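Local coordinates for protein putative metalloprotease II (Bacteroides fragilis, PDB 4ON1) that probably acts as a zinc-dependent metalloendopeptidase, made with a fragilysin-like N-terminal domain ahead of its zinc-binding protease domain, at residues G165-K170 / S325-Y330. Residues are numbered along the deposited sequence; the frame is centred on the assembly and turned at random.
Sequences GNNPFK and SSSHPY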
# COMPACT_ATOMS: atom_id res chain seq x y z
N GLY A 165 3.25 13.79 -10.08
CA GLY A 165 3.41 14.64 -11.25
C GLY A 165 4.84 15.04 -11.57
O GLY A 165 5.15 15.40 -12.71
N ASN A 166 5.71 14.96 -10.57
CA ASN A 166 7.12 15.30 -10.76
C ASN A 166 7.99 14.09 -11.10
O ASN A 166 9.21 14.21 -11.27
CB ASN A 166 7.67 16.00 -9.51
CG ASN A 166 7.29 17.47 -9.46
OD1 ASN A 166 6.16 17.84 -9.79
ND2 ASN A 166 8.23 18.31 -9.05
N ASN A 167 7.37 12.91 -11.18
CA ASN A 167 8.08 11.68 -11.54
C ASN A 167 8.42 11.56 -13.02
O ASN A 167 7.63 11.97 -13.88
CB ASN A 167 7.27 10.46 -11.15
CG ASN A 167 7.37 10.13 -9.68
OD1 ASN A 167 8.33 10.50 -9.01
ND2 ASN A 167 6.38 9.41 -9.17
N PRO A 168 9.59 10.99 -13.33
CA PRO A 168 10.00 10.73 -14.71
C PRO A 168 9.34 9.46 -15.28
O PRO A 168 8.50 8.86 -14.61
CB PRO A 168 11.52 10.55 -14.61
CG PRO A 168 11.89 11.07 -13.24
CD PRO A 168 10.70 10.77 -12.39
N PHE A 169 9.71 9.10 -16.51
CA PHE A 169 9.29 7.86 -17.17
C PHE A 169 7.78 7.75 -17.42
O PHE A 169 7.28 6.68 -17.77
CB PHE A 169 9.76 6.64 -16.36
CG PHE A 169 11.24 6.65 -16.05
CD1 PHE A 169 12.17 6.32 -17.03
CD2 PHE A 169 11.69 6.97 -14.78
CE1 PHE A 169 13.53 6.33 -16.75
CE2 PHE A 169 13.05 6.98 -14.49
CZ PHE A 169 13.97 6.65 -15.48
N LYS A 170 7.07 8.86 -17.24
CA LYS A 170 5.63 8.88 -17.49
C LYS A 170 5.33 8.63 -18.97
O LYS A 170 5.85 9.32 -19.85
CB LYS A 170 5.03 10.21 -17.05
CG LYS A 170 3.58 10.42 -17.48
CD LYS A 170 3.15 11.86 -17.31
CE LYS A 170 1.73 12.08 -17.82
NZ LYS A 170 1.28 13.49 -17.67
N SER A 325 7.66 3.56 -2.20
CA SER A 325 7.70 5.02 -2.29
C SER A 325 6.32 5.64 -2.52
O SER A 325 5.53 5.14 -3.32
CB SER A 325 8.65 5.45 -3.42
OG SER A 325 8.53 6.83 -3.66
N SER A 326 6.06 6.73 -1.80
CA SER A 326 4.84 7.52 -1.95
C SER A 326 4.61 8.01 -3.38
O SER A 326 3.48 8.26 -3.78
CB SER A 326 4.90 8.74 -1.02
OG SER A 326 5.12 8.36 0.33
N SER A 327 5.70 8.16 -4.13
CA SER A 327 5.64 8.55 -5.53
C SER A 327 5.05 7.46 -6.39
O SER A 327 4.64 7.71 -7.52
CB SER A 327 7.03 8.91 -6.05
OG SER A 327 7.60 9.95 -5.27
N HIS A 328 5.04 6.23 -5.87
CA HIS A 328 4.48 5.09 -6.59
C HIS A 328 3.50 4.32 -5.72
O HIS A 328 3.74 3.16 -5.38
CB HIS A 328 5.61 4.17 -7.07
CG HIS A 328 6.61 4.86 -7.94
ND1 HIS A 328 6.40 5.07 -9.28
CD2 HIS A 328 7.81 5.41 -7.65
CE1 HIS A 328 7.44 5.70 -9.79
NE2 HIS A 328 8.31 5.92 -8.83
N PRO A 329 2.38 4.97 -5.37
CA PRO A 329 1.50 4.48 -4.30
C PRO A 329 0.75 3.18 -4.59
O PRO A 329 0.25 2.59 -3.64
CB PRO A 329 0.51 5.64 -4.12
CG PRO A 329 0.44 6.28 -5.48
CD PRO A 329 1.85 6.19 -6.02
N TYR A 330 0.65 2.75 -5.84
CA TYR A 330 -0.18 1.58 -6.14
C TYR A 330 0.63 0.42 -6.71
O TYR A 330 0.07 -0.52 -7.27
CB TYR A 330 -1.30 1.97 -7.11
CG TYR A 330 -2.10 3.17 -6.65
CD1 TYR A 330 -2.43 3.32 -5.31
CD2 TYR A 330 -2.48 4.16 -7.54
CE1 TYR A 330 -3.15 4.42 -4.88
CE2 TYR A 330 -3.19 5.26 -7.12
CZ TYR A 330 -3.53 5.38 -5.79
OH TYR A 330 -4.25 6.47 -5.36
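Asn167 ND2 is hydrogen-bonded to Tyr356 OH and lies 2.9 Å from Ser327 O. The same tyrosine hydroxyl reaches Ser327 O in a weak hydrogen bond, so that Tyr356 OH sits between the two segments, firmly bonded to the side-chain amide of Asn167 and weakly to the serine carbonyl. Asn167 leans on Ser327 with the whole end of its side chain. Its CG stands anti to the carbonyl carbon (chi1 -79°), which carries the amide to the serine methylene. There Asn167 ND2 is 3.2 Å from Ser327 CB, and OD1 of Asn167 is 3.6 Å from that same carbon. Ser327 OG is hydrogen-bonded to Tyr126 OH at the end of helix 112-126. Asn167 ND2 also lies over one face of the His328 imidazole, offset toward the CE1 and NE2 rim, 3.9 Å from His328 CE1. The histidine ring also meets Phe298 and Tyr356, both at moderate tilts.

A type I turn from Ser325 to His328 shapes the backbone around Ser327, closed by His328 N to Ser325 O at 2.8 Å. Within it Ser325 OG accepts from Ser327 N at 3.2 Å, an ST turn. The contact thus joins the loop after helix 160-165 to the turn leading into helix 331-340. With the His328 side chain about 12 Å from the zinc ion, it lies beside the metal site, where Asp176 joins His334, His338 and His344, the three histidines of a metzincin-type HExxHxxGxxH motif.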